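Long-range contacts in PelD (Pseudomonas aeruginosa, PDB 4ETX), which binds cyclic di-GMP, largely through a GGDEF-like domain, and is an effector involved in pellicle formation: residues A188-F193 and L231-L236; L107-P112 and L124-M129; L44-L49 and G67-L72. One frame throughout, in Å; residues are numbered along the deposited sequence.

Contact 1 lies in the GGDEF-like domain, and contacts 2 and 3 lie in the GAF domain. The centre of contact 1 is about 34 Å from that of contact 2 and about 38 Å from that of contact 3, on the other side of the chain's centre. Contacts 2 and 3 have centres about 8 Å apart. Both reach the same five-stranded sheet, in which strand 46-51 is next to strand 120-126. There the probable hydrogen bonds from Glu127 N and Gln128 N to Ile46 O are both 2.9 Å long. Cyclic di-GMP is absent from this model. Residues of its known site border contact 1: the Leu234 side chain is about 3 Å from those of Asp216 and Thr237, and Arg7 bonds to Leu236 O. Contacts 2 and 3 lie away from it.

Contact 1: residues A188-F193 and L231-L236; sequences ACLYAF and LVLLPL
Two inner strands of the antiparallel sheet in the GGDEF-like domain meet here, with Cys189 paired to Leu234 and Tyr191 to Val232. Both are hydrogen-bonded pairs. Tyr191 N gives a bond of 2.8 Å to Val232 O, and Val232 N returns one of 2.7 Å to Tyr191 O. At the other pair, Leu234 N binds Cys189 O at 2.8 Å, close to the line of the carbonyl. The return bond, Cys189 N to Leu234 O, is longer at 3.2 Å, and its donor is tilted 29° from the carbonyl plane. Leu234 O also accepts a hydrogen bond from Thr237 OG1. Leu234 thus ties the sheet to a residue known to bind cyclic di-GMP.

Side chains alternate between the two faces. On the face of Tyr191, Leu234 has its CG beside its own backbone N (chi1 -46°), and its CD1 meets the edge of the Tyr191 ring, 3.9 Å from CE2. Val232 CG2 comes to the edge of the Phe193 ring in the same way, 3.8 Å from Phe193 CE2. On the other face aliphatic side chains meet. Leu190 CD2 lies between Leu231 CG and Leu233 CB, at 3.9 Å from each, and also rests against Val232 O. Leu231 CD1 reaches Ala192 CB at 3.6 Å.

Helix 239-256 packs on the face of Tyr191 and Val232. Ser242 O receives the Tyr191 hydroxyl in a hydrogen bond, and the Tyr245 ring meets the Tyr191 ring. On the opposite face, Phe170 of helix 165-184 touches Leu231. The sheet continues past both segments, to strand 268-275 beside 188-193 and to strand 217-222 beside 231-234.

Contact 2: residues L107-P112 and L124-M129; sequences LQVCVP and LAVEQM
Gln108 reaches Met129 through its side-chain amide. Its CG stands beside the backbone N (chi1 -75°) and the chain is extended beyond it, which carries OE1 to within 2.9 Å of Met129 N. The hydrogen bond is bent, with an angle of 136° at the hydrogen, and the donor is tilted 31° from the amide plane. A water accepts from Gln108 NE2 and donates to Met129 O, so both ends of the amide are linked to the Met129 backbone. The Gln108 and Met129 side chains run alongside each other, pointing opposite ways.

Next to this, Val109 CG1 touches the Met129 methyl. The distance to CE is 3.4 Å, tighter than usual for two carbons. The same CG1 lies 3.7 Å from Val126 CB, where the two valines stand side by side. On the side of Ala125 and Cys110, Leu107 CD1 meets Ala125 CB at 4.1 Å. Leu107 CD2 packs over Val126 O and against Glu127 OE1.

Segments 107-112 and 124-129 belong to a beta hairpin of the GAF domain sheet, and Gln108 and Val109 both face Val126 in a classic beta bulge. Val126 O takes a hydrogen bond of 2.9 Å from Gln108 N and a weak one of 3.4 Å from Val109 N. Regular antiparallel pairing follows, with Val111 N bound to Leu124 O at 2.6 Å and Leu124 N bound to Val111 O.

Further out, helix 77-85 covers the side of Leu107 and Cys110, with Val79 touching both. Helix 136-153 covers the side of Val111 and Met129, through Ala146 and Phe139. Gln108 itself leans on Gln101, and its backbone pairs with Val91.

Contact 3: residues L44-L49 and G67-L72; sequences LRIAGL and GEMPAL
In Met69, chi1 of -165° turns CG away from the residue's own nitrogen, and a bend at chi2 (63°) folds SD back against Ala47. This lays the thioether over the backbone of the neighbouring strand, with SD 3.4 Å from Ala47 C and 3.7 Å from Gly48 N. Gly48 has no side chain here, and Met69 CE lies 4.0 Å from Gly48 N. In Ile46, chi1 of -54° sets the CG2 branch anti to N and directs it at the loop. CG2 lies 3.5 Å from both Met69 N and Glu68 C, and 3.9 Å from Met69 SD. Pro70 CD adds a looser contact to the same methyl, at 4.3 Å.

The loop is shaped by an inverse gamma turn centred on Glu68. A weak hydrogen bond of 3.2 Å from Met69 N to Gly67 O closes it. Gly67 has no side chain, and its CA passes 3.7 Å from Arg45 O. The charged groups of Arg45 and Glu68 are near each other but do not touch.

Arg45 and Ile46 form a classic beta bulge opposite Gln128. Ala47 pairs with Leu66, at the end of edge strand 64-66. The arrangement is loop-on-strand packing at the edge of the GAF domain sheet, where the chain leaves strand 64-66 on its way to helix 77-85.

Contact 1: residues A188-F193 and L231-L236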
ATOM      1  N   ALA A 188       1.556   9.071  -5.512  1.00 26.64           N
ATOM      2  CA  ALA A 188       0.833   8.103  -6.352  1.00 25.79           C
ATOM      3  C   ALA A 188       0.205   8.940  -7.459  1.00 25.58           C
ATOM      4  O   ALA A 188       0.172  10.178  -7.349  1.00 26.48           O
ATOM      5  CB  ALA A 188      -0.238   7.375  -5.546  1.00 24.76           C
ATOM      6  N   CYS A 189      -0.289   8.274  -8.503  1.00 25.16           N
ATOM      7  CA  CYS A 189      -0.913   8.963  -9.626  1.00 25.66           C
ATOM      8  C   CYS A 189      -2.191   8.289 -10.115  1.00 25.52           C
ATOM      9  O   CYS A 189      -2.240   7.061 -10.261  1.00 24.86           O
ATOM     10  CB  CYS A 189       0.064   9.071 -10.791  1.00 25.70           C
ATOM     11  SG  CYS A 189      -0.480  10.289 -12.034  1.00 30.24           S
ATOM     12  N   LEU A 190      -3.221   9.105 -10.356  1.00 26.07           N
ATOM     13  CA  LEU A 190      -4.464   8.639 -10.956  1.00 26.92           C
ATOM     14  C   LEU A 190      -4.552   9.178 -12.372  1.00 26.76           C
ATOM     15  O   LEU A 190      -4.440  10.401 -12.582  1.00 27.92           O
ATOM     16  CB  LEU A 190      -5.674   9.178 -10.184  1.00 28.71           C
ATOM     17  CG  LEU A 190      -6.410   8.332  -9.148  1.00 31.39           C
ATOM     18  CD1 LEU A 190      -7.387   9.206  -8.389  1.00 34.17           C
ATOM     19  CD2 LEU A 190      -7.149   7.136  -9.790  1.00 30.54           C
ATOM     20  N   TYR A 191      -4.760   8.284 -13.326  1.00 24.44           N
ATOM     21  CA  TYR A 191      -5.071   8.659 -14.699  1.00 24.20           C
ATOM     22  C   TYR A 191      -6.514   8.277 -14.970  1.00 24.45           C
ATOM     23  O   TYR A 191      -6.918   7.133 -14.686  1.00 24.43           O
ATOM     24  CB  TYR A 191      -4.177   7.880 -15.697  1.00 22.48           C
ATOM     25  CG  TYR A 191      -2.783   8.430 -15.941  1.00 22.29           C
ATOM     26  CD1 TYR A 191      -2.585   9.568 -16.740  1.00 23.03           C
ATOM     27  CD2 TYR A 191      -1.646   7.804 -15.386  1.00 21.73           C
ATOM     28  CE1 TYR A 191      -1.291  10.071 -16.986  1.00 23.35           C
ATOM     29  CE2 TYR A 191      -0.370   8.304 -15.608  1.00 21.73           C
ATOM     30  CZ  TYR A 191      -0.196   9.445 -16.401  1.00 24.54           C
ATOM     31  OH  TYR A 191       1.066   9.953 -16.623  1.00 24.03           O
ATOM     32  N   ALA A 192      -7.267   9.196 -15.570  1.00 24.47           N
ATOM     33  CA  ALA A 192      -8.574   8.884 -16.136  1.00 24.57           C
ATOM     34  C   ALA A 192      -8.567   8.983 -17.669  1.00 24.65           C
ATOM     35  O   ALA A 192      -8.272  10.059 -18.226  1.00 25.47           O
ATOM     36  CB  ALA A 192      -9.621   9.833 -15.573  1.00 24.70           C
ATOM     37  N   PHE A 193      -8.949   7.897 -18.342  1.00 23.74           N
ATOM     38  CA  PHE A 193      -9.041   7.895 -19.803  1.00 24.38           C
ATOM     39  C   PHE A 193     -10.509   7.902 -20.231  1.00 25.06           C
ATOM     40  O   PHE A 193     -11.203   6.914 -20.053  1.00 25.45           O
ATOM     41  CB  PHE A 193      -8.320   6.678 -20.384  1.00 23.57           C
ATOM     42  CG  PHE A 193      -6.866   6.581 -19.994  1.00 24.89           C
ATOM     43  CD1 PHE A 193      -5.892   7.282 -20.713  1.00 27.61           C
ATOM     44  CD2 PHE A 193      -6.462   5.791 -18.902  1.00 24.13           C
ATOM     45  CE1 PHE A 193      -4.535   7.201 -20.362  1.00 27.61           C
ATOM     46  CE2 PHE A 193      -5.092   5.711 -18.546  1.00 25.97           C
ATOM     47  CZ  PHE A 193      -4.146   6.411 -19.267  1.00 25.09           C
ATOM     48  N   LEU A 231     -10.432   4.446 -15.166  1.00 28.29           N
ATOM     49  CA  LEU A 231      -9.606   5.065 -14.121  1.00 28.18           C
ATOM     50  C   LEU A 231      -8.488   4.097 -13.746  1.00 27.32           C
ATOM     51  O   LEU A 231      -8.737   2.902 -13.544  1.00 26.28           O
ATOM     52  CB  LEU A 231     -10.482   5.314 -12.897  1.00 30.71           C
ATOM     53  CG  LEU A 231     -10.327   6.487 -11.940  1.00 32.78           C
ATOM     54  CD1 LEU A 231     -10.430   7.812 -12.694  1.00 36.22           C
ATOM     55  CD2 LEU A 231     -11.468   6.376 -10.919  1.00 33.78           C
ATOM     56  N   VAL A 232      -7.258   4.605 -13.696  1.00 24.89           N
ATOM     57  CA  VAL A 232      -6.114   3.800 -13.374  1.00 24.21           C
ATOM     58  C   VAL A 232      -5.373   4.478 -12.213  1.00 25.07           C
ATOM     59  O   VAL A 232      -4.975   5.664 -12.315  1.00 24.53           O
ATOM     60  CB  VAL A 232      -5.144   3.639 -14.576  1.00 23.90           C
ATOM     61  CG1 VAL A 232      -4.039   2.629 -14.217  1.00 22.79           C
ATOM     62  CG2 VAL A 232      -5.887   3.152 -15.853  1.00 26.28           C
ATOM     63  N   LEU A 233      -5.202   3.738 -11.120  1.00 24.79           N
ATOM     64  CA  LEU A 233      -4.339   4.202 -10.023  1.00 24.41           C
ATOM     65  C   LEU A 233      -2.964   3.521 -10.051  1.00 23.82           C
ATOM     66  O   LEU A 233      -2.874   2.298 -10.169  1.00 24.21           O
ATOM     67  CB  LEU A 233      -5.031   4.010  -8.660  1.00 25.40           C
ATOM     68  CG  LEU A 233      -4.191   4.266  -7.403  1.00 24.74           C
ATOM     69  CD1 LEU A 233      -4.020   5.789  -7.163  1.00 22.52           C
ATOM     70  CD2 LEU A 233      -4.816   3.568  -6.151  1.00 24.26           C
ATOM     71  N   LEU A 234      -1.913   4.330  -9.931  1.00 22.32           N
ATOM     72  CA  LEU A 234      -0.530   3.863  -9.842  1.00 22.76           C
ATOM     73  C   LEU A 234      -0.050   4.107  -8.405  1.00 23.40           C
ATOM     74  O   LEU A 234       0.431   5.194  -8.073  1.00 24.58           O
ATOM     75  CB  LEU A 234       0.353   4.594 -10.863  1.00 22.43           C
ATOM     76  CG  LEU A 234      -0.209   4.723 -12.306  1.00 22.47           C
ATOM     77  CD1 LEU A 234       0.758   5.510 -13.200  1.00 25.87           C
ATOM     78  CD2 LEU A 234      -0.474   3.381 -12.891  1.00 25.63           C
ATOM     79  N   PRO A 235      -0.233   3.120  -7.524  1.00 24.18           N
ATOM     80  CA  PRO A 235       0.281   3.331  -6.142  1.00 24.62           C
ATOM     81  C   PRO A 235       1.797   3.440  -6.090  1.00 22.92           C
ATOM     82  O   PRO A 235       2.487   2.850  -6.929  1.00 22.01           O
ATOM     83  CB  PRO A 235      -0.152   2.055  -5.390  1.00 25.23           C
ATOM     84  CG  PRO A 235      -1.120   1.317  -6.340  1.00 27.28           C
ATOM     85  CD  PRO A 235      -0.744   1.755  -7.735  1.00 24.63           C
ATOM     86  N   LEU A 236       2.306   4.170  -5.090  1.00 24.17           N
ATOM     87  CA  LEU A 236       3.743   4.195  -4.782  1.00 25.25           C
ATOM     88  C   LEU A 236       4.560   4.516  -6.019  1.00 24.81           C
ATOM     89  O   LEU A 236       5.555   3.859  -6.316  1.00 25.44           O
ATOM     90  CB  LEU A 236       4.206   2.860  -4.177  1.00 24.50           C
ATOM     91  CG  LEU A 236       3.570   2.502  -2.833  1.00 27.10           C
ATOM     92  CD1 LEU A 236       3.937   1.082  -2.383  1.00 27.33           C
ATOM     93  CD2 LEU A 236       3.963   3.564  -1.760  1.00 27.05           C
TER

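Contact 2: residues L107-P112 and L124-M129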
ATOM      1  N   LEU A 107      12.491  -2.623  24.913  1.00 50.91           N
ATOM      2  CA  LEU A 107      12.540  -2.714  23.457  1.00 48.68           C
ATOM      3  C   LEU A 107      13.102  -1.412  22.913  1.00 48.34           C
ATOM      4  O   LEU A 107      13.492  -0.544  23.691  1.00 49.60           O
ATOM      5  CB  LEU A 107      11.148  -2.953  22.881  1.00 47.78           C
ATOM      6  CG  LEU A 107      10.574  -4.356  23.070  1.00 46.88           C
ATOM      7  CD1 LEU A 107       9.078  -4.322  22.861  1.00 45.01           C
ATOM      8  CD2 LEU A 107      11.261  -5.348  22.136  1.00 45.57           C
ATOM      9  N   GLN A 108      13.154  -1.290  21.588  1.00 46.28           N
ATOM     10  CA  GLN A 108      13.547  -0.038  20.937  1.00 45.68           C
ATOM     11  C   GLN A 108      12.387   0.627  20.165  1.00 44.03           C
ATOM     12  O   GLN A 108      12.216   1.839  20.252  1.00 44.50           O
ATOM     13  CB  GLN A 108      14.760  -0.253  20.026  1.00 45.65           C
ATOM     14  CG  GLN A 108      16.098  -0.424  20.753  1.00 46.62           C
ATOM     15  CD  GLN A 108      17.245  -0.712  19.791  1.00 46.87           C
ATOM     16  OE1 GLN A 108      17.067  -0.695  18.573  1.00 45.03           O
ATOM     17  NE2 GLN A 108      18.432  -0.979  20.339  1.00 47.78           N
ATOM     18  N   VAL A 109      11.603  -0.158  19.414  1.00 42.19           N
ATOM     19  CA  VAL A 109      10.397   0.354  18.707  1.00 40.72           C
ATOM     20  C   VAL A 109       9.332  -0.750  18.491  1.00 39.53           C
ATOM     21  O   VAL A 109       9.667  -1.936  18.382  1.00 38.81           O
ATOM     22  CB  VAL A 109      10.763   1.108  17.361  1.00 40.78           C
ATOM     23  CG1 VAL A 109      11.698   0.292  16.510  1.00 41.19           C
ATOM     24  CG2 VAL A 109       9.531   1.514  16.544  1.00 39.97           C
ATOM     25  N   CYS A 110       8.064  -0.343  18.458  1.00 38.50           N
ATOM     26  CA  CYS A 110       6.926  -1.242  18.200  1.00 38.21           C
ATOM     27  C   CYS A 110       6.121  -0.699  17.032  1.00 36.82           C
ATOM     28  O   CYS A 110       5.777   0.480  17.005  1.00 37.63           O
ATOM     29  CB  CYS A 110       6.030  -1.407  19.445  1.00 39.24           C
ATOM     30  SG  CYS A 110       6.675  -2.605  20.634  1.00 41.51           S
ATOM     31  N   VAL A 111       5.850  -1.551  16.047  1.00 35.10           N
ATOM     32  CA  VAL A 111       5.112  -1.122  14.866  1.00 33.25           C
ATOM     33  C   VAL A 111       3.862  -1.982  14.643  1.00 33.18           C
ATOM     34  O   VAL A 111       3.967  -3.203  14.433  1.00 31.91           O
ATOM     35  CB  VAL A 111       6.021  -1.138  13.602  1.00 32.46           C
ATOM     36  CG1 VAL A 111       5.299  -0.526  12.418  1.00 31.12           C
ATOM     37  CG2 VAL A 111       7.358  -0.383  13.875  1.00 30.86           C
ATOM     38  N   PRO A 112       2.679  -1.350  14.660  1.00 32.67           N
ATOM     39  CA  PRO A 112       1.483  -2.140  14.432  1.00 33.11           C
ATOM     40  C   PRO A 112       1.183  -2.276  12.938  1.00 32.08           C
ATOM     41  O   PRO A 112       1.440  -1.341  12.166  1.00 31.31           O
ATOM     42  CB  PRO A 112       0.392  -1.313  15.124  1.00 34.11           C
ATOM     43  CG  PRO A 112       0.856   0.125  14.922  1.00 34.48           C
ATOM     44  CD  PRO A 112       2.374   0.085  14.830  1.00 33.57           C
ATOM     45  N   LEU A 124       4.823  -5.675  15.137  1.00 31.12           N
ATOM     46  CA  LEU A 124       6.281  -5.789  15.062  1.00 31.36           C
ATOM     47  C   LEU A 124       6.882  -5.156  16.311  1.00 31.92           C
ATOM     48  O   LEU A 124       6.662  -3.974  16.582  1.00 32.72           O
ATOM     49  CB  LEU A 124       6.864  -5.127  13.794  1.00 29.44           C
ATOM     50  CG  LEU A 124       8.399  -5.001  13.708  1.00 30.69           C
ATOM     51  CD1 LEU A 124       9.052  -6.327  13.339  1.00 29.76           C
ATOM     52  CD2 LEU A 124       8.845  -3.902  12.719  1.00 28.76           C
ATOM     53  N   ALA A 125       7.619  -5.957  17.070  1.00 33.21           N
ATOM     54  CA  ALA A 125       8.342  -5.486  18.264  1.00 34.31           C
ATOM     55  C   ALA A 125       9.843  -5.588  18.020  1.00 34.35           C
ATOM     56  O   ALA A 125      10.399  -6.691  17.866  1.00 35.30           O
ATOM     57  CB  ALA A 125       7.939  -6.300  19.494  1.00 34.88           C
ATOM     58  N   VAL A 126      10.516  -4.443  17.984  1.00 35.17           N
ATOM     59  CA  VAL A 126      11.946  -4.444  17.663  1.00 35.29           C
ATOM     60  C   VAL A 126      12.778  -4.333  18.946  1.00 37.20           C
ATOM     61  O   VAL A 126      12.640  -3.379  19.698  1.00 36.65           O
ATOM     62  CB  VAL A 126      12.313  -3.349  16.593  1.00 34.86           C
ATOM     63  CG1 VAL A 126      13.814  -3.309  16.314  1.00 34.97           C
ATOM     64  CG2 VAL A 126      11.563  -3.595  15.292  1.00 32.74           C
ATOM     65  N   GLU A 127      13.620  -5.342  19.188  1.00 39.02           N
ATOM     66  CA  GLU A 127      14.581  -5.322  20.291  1.00 41.05           C
ATOM     67  C   GLU A 127      15.815  -4.502  19.898  1.00 41.60           C
ATOM     68  O   GLU A 127      16.241  -3.626  20.647  1.00 42.61           O
ATOM     69  CB  GLU A 127      14.975  -6.748  20.701  1.00 41.70           C
ATOM     70  CG  GLU A 127      16.118  -6.855  21.727  1.00 45.11           C
ATOM     71  CD  GLU A 127      15.689  -6.606  23.167  1.00 48.22           C
ATOM     72  OE1 GLU A 127      14.549  -6.156  23.408  1.00 48.95           O
ATOM     73  OE2 GLU A 127      16.514  -6.869  24.075  1.00 52.47           O
ATOM     74  N   GLN A 128      16.375  -4.787  18.726  1.00 41.57           N
ATOM     75  CA  GLN A 128      17.609  -4.128  18.287  1.00 42.24           C
ATOM     76  C   GLN A 128      17.591  -3.684  16.824  1.00 41.48           C
ATOM     77  O   GLN A 128      17.151  -4.410  15.935  1.00 41.03           O
ATOM     78  CB  GLN A 128      18.841  -5.013  18.563  1.00 43.54           C
ATOM     79  CG  GLN A 128      20.156  -4.526  17.899  1.00 45.51           C
ATOM     80  CD  GLN A 128      21.376  -5.392  18.222  1.00 47.67           C
ATOM     81  OE1 GLN A 128      21.683  -5.657  19.376  1.00 49.66           O
ATOM     82  NE2 GLN A 128      22.089  -5.807  17.190  1.00 51.27           N
ATOM     83  N   MET A 129      18.092  -2.476  16.590  1.00 41.56           N
ATOM     84  CA  MET A 129      18.426  -2.020  15.251  1.00 40.93           C
ATOM     85  C   MET A 129      19.608  -1.063  15.392  1.00 42.11           C
ATOM     86  O   MET A 129      19.845  -0.544  16.490  1.00 42.89           O
ATOM     87  CB  MET A 129      17.218  -1.348  14.579  1.00 39.11           C
ATOM     88  CG  MET A 129      16.724  -0.119  15.285  1.00 40.29           C
ATOM     89  SD  MET A 129      15.082   0.358  14.754  1.00 40.28           S
ATOM     90  CE  MET A 129      14.737   1.611  15.944  1.00 44.27           C
TER
HETATM   91  O   HOH W   1      20.937  -1.372  18.922  1.00 32.69           O

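Contact 3: residues L44-L49 and G67-L72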
ATOM      1  N   LEU A  44      16.857  -4.155  10.701  1.00 34.67           N
ATOM      2  CA  LEU A  44      16.650  -4.669  12.052  1.00 34.86           C
ATOM      3  C   LEU A  44      17.610  -5.832  12.320  1.00 36.03           C
ATOM      4  O   LEU A  44      17.909  -6.619  11.420  1.00 37.32           O
ATOM      5  CB  LEU A  44      15.182  -5.107  12.261  1.00 33.26           C
ATOM      6  CG  LEU A  44      13.994  -4.182  11.866  1.00 32.88           C
ATOM      7  CD1 LEU A  44      12.653  -4.896  12.027  1.00 30.45           C
ATOM      8  CD2 LEU A  44      13.954  -2.881  12.654  1.00 32.22           C
ATOM      9  N   ARG A  45      18.081  -5.940  13.552  1.00 37.19           N
ATOM     10  CA  ARG A  45      18.978  -7.045  13.955  1.00 39.15           C
ATOM     11  C   ARG A  45      18.267  -8.092  14.817  1.00 38.32           C
ATOM     12  O   ARG A  45      18.446  -9.292  14.604  1.00 39.75           O
ATOM     13  CB  ARG A  45      20.222  -6.515  14.687  1.00 40.47           C
ATOM     14  CG  ARG A  45      21.494  -6.460  13.856  1.00 44.52           C
ATOM     15  CD  ARG A  45      22.275  -7.800  13.876  1.00 48.85           C
ATOM     16  NE  ARG A  45      22.970  -8.054  15.146  1.00 51.15           N
ATOM     17  CZ  ARG A  45      24.295  -8.068  15.311  1.00 53.93           C
ATOM     18  NH1 ARG A  45      25.116  -7.852  14.288  1.00 55.21           N
ATOM     19  NH2 ARG A  45      24.807  -8.312  16.515  1.00 55.88           N
ATOM     20  N   ILE A  46      17.483  -7.636  15.789  1.00 37.11           N
ATOM     21  CA  ILE A  46      16.776  -8.526  16.706  1.00 37.17           C
ATOM     22  C   ILE A  46      15.326  -8.066  16.814  1.00 36.23           C
ATOM     23  O   ILE A  46      15.067  -6.970  17.277  1.00 36.42           O
ATOM     24  CB  ILE A  46      17.423  -8.577  18.143  1.00 38.49           C
ATOM     25  CG1 ILE A  46      18.916  -8.930  18.062  1.00 38.66           C
ATOM     26  CG2 ILE A  46      16.660  -9.553  19.044  1.00 38.68           C
ATOM     27  CD1 ILE A  46      19.621  -9.138  19.439  1.00 40.35           C
ATOM     28  N   ALA A  47      14.388  -8.900  16.364  1.00 34.95           N
ATOM     29  CA  ALA A  47      12.973  -8.509  16.341  1.00 33.53           C
ATOM     30  C   ALA A  47      12.009  -9.686  16.412  1.00 33.21           C
ATOM     31  O   ALA A  47      12.420 -10.836  16.221  1.00 33.46           O
ATOM     32  CB  ALA A  47      12.676  -7.661  15.087  1.00 31.34           C
ATOM     33  N   GLY A  48      10.734  -9.373  16.677  1.00 32.96           N
ATOM     34  CA  GLY A  48       9.637 -10.354  16.653  1.00 33.58           C
ATOM     35  C   GLY A  48       8.325  -9.891  16.008  1.00 32.15           C
ATOM     36  O   GLY A  48       7.961  -8.716  16.080  1.00 31.54           O
ATOM     37  N   LEU A  49       7.620 -10.825  15.372  1.00 32.36           N
ATOM     38  CA  LEU A  49       6.265 -10.567  14.847  1.00 31.76           C
ATOM     39  C   LEU A  49       5.194 -11.316  15.643  1.00 33.40           C
ATOM     40  O   LEU A  49       5.302 -12.523  15.858  1.00 34.51           O
ATOM     41  CB  LEU A  49       6.184 -10.905  13.347  1.00 30.88           C
ATOM     42  CG  LEU A  49       4.933 -10.495  12.548  1.00 29.36           C
ATOM     43  CD1 LEU A  49       4.894  -8.987  12.254  1.00 28.73           C
ATOM     44  CD2 LEU A  49       4.845 -11.280  11.246  1.00 28.16           C
ATOM     45  N   GLY A  67      17.169 -12.891  14.800  1.00 43.16           N
ATOM     46  CA  GLY A  67      18.278 -12.783  15.725  1.00 45.13           C
ATOM     47  C   GLY A  67      17.946 -13.451  17.036  1.00 46.39           C
ATOM     48  O   GLY A  67      17.180 -14.414  17.077  1.00 47.10           O
ATOM     49  N   GLU A  68      18.523 -12.934  18.113  1.00 47.16           N
ATOM     50  CA  GLU A  68      18.335 -13.518  19.428  1.00 48.28           C
ATOM     51  C   GLU A  68      17.189 -12.835  20.165  1.00 46.80           C
ATOM     52  O   GLU A  68      17.395 -12.249  21.225  1.00 46.10           O
ATOM     53  CB  GLU A  68      19.636 -13.443  20.242  1.00 49.66           C
ATOM     54  CG  GLU A  68      20.788 -14.243  19.640  1.00 53.37           C
ATOM     55  CD  GLU A  68      21.750 -13.389  18.846  1.00 55.70           C
ATOM     56  OE1 GLU A  68      21.309 -12.716  17.878  1.00 56.03           O
ATOM     57  OE2 GLU A  68      22.955 -13.406  19.197  1.00 58.41           O
ATOM     58  N   MET A  69      15.985 -12.912  19.592  1.00 46.33           N
ATOM     59  CA  MET A  69      14.802 -12.327  20.219  1.00 45.95           C
ATOM     60  C   MET A  69      14.477 -12.965  21.557  1.00 47.70           C
ATOM     61  O   MET A  69      14.320 -14.198  21.646  1.00 48.08           O
ATOM     62  CB  MET A  69      13.564 -12.416  19.314  1.00 45.28           C
ATOM     63  CG  MET A  69      12.410 -11.509  19.767  1.00 43.29           C
ATOM     64  SD  MET A  69      12.874  -9.762  19.714  1.00 42.86           S
ATOM     65  CE  MET A  69      11.546  -8.981  20.610  1.00 34.95           C
ATOM     66  N   PRO A  70      14.346 -12.126  22.598  1.00 48.71           N
ATOM     67  CA  PRO A  70      13.929 -12.593  23.906  1.00 50.44           C
ATOM     68  C   PRO A  70      12.460 -12.986  23.844  1.00 51.03           C
ATOM     69  O   PRO A  70      11.781 -12.655  22.867  1.00 49.34           O
ATOM     70  CB  PRO A  70      14.085 -11.337  24.770  1.00 50.46           C
ATOM     71  CG  PRO A  70      13.755 -10.221  23.826  1.00 48.72           C
ATOM     72  CD  PRO A  70      14.452 -10.649  22.561  1.00 48.51           C
ATOM     73  N   ALA A  71      11.977 -13.690  24.871  1.00 53.00           N
ATOM     74  CA  ALA A  71      10.538 -13.803  25.114  1.00 54.20           C
ATOM     75  C   ALA A  71      10.020 -12.377  25.355  1.00 54.25           C
ATOM     76  O   ALA A  71      10.815 -11.480  25.656  1.00 53.00           O
ATOM     77  CB  ALA A  71      10.274 -14.683  26.331  1.00 55.61           C
ATOM     78  N   LEU A  72       8.712 -12.150  25.212  1.00 55.41           N
ATOM     79  CA  LEU A  72       8.170 -10.801  25.460  1.00 56.37           C
ATOM     80  C   LEU A  72       8.278 -10.372  26.925  1.00 58.18           C
ATOM     81  O   LEU A  72       9.386 -10.258  27.454  1.00 59.12           O
ATOM     82  CB  LEU A  72       6.743 -10.610  24.921  1.00 56.45           C
ATOM     83  CG  LEU A  72       6.551 -10.205  23.452  1.00 55.26           C
ATOM     84  CD1 LEU A  72       5.077 -10.006  23.135  1.00 55.16           C
ATOM     85  CD2 LEU A  72       7.344  -8.944  23.051  1.00 54.61           C
TER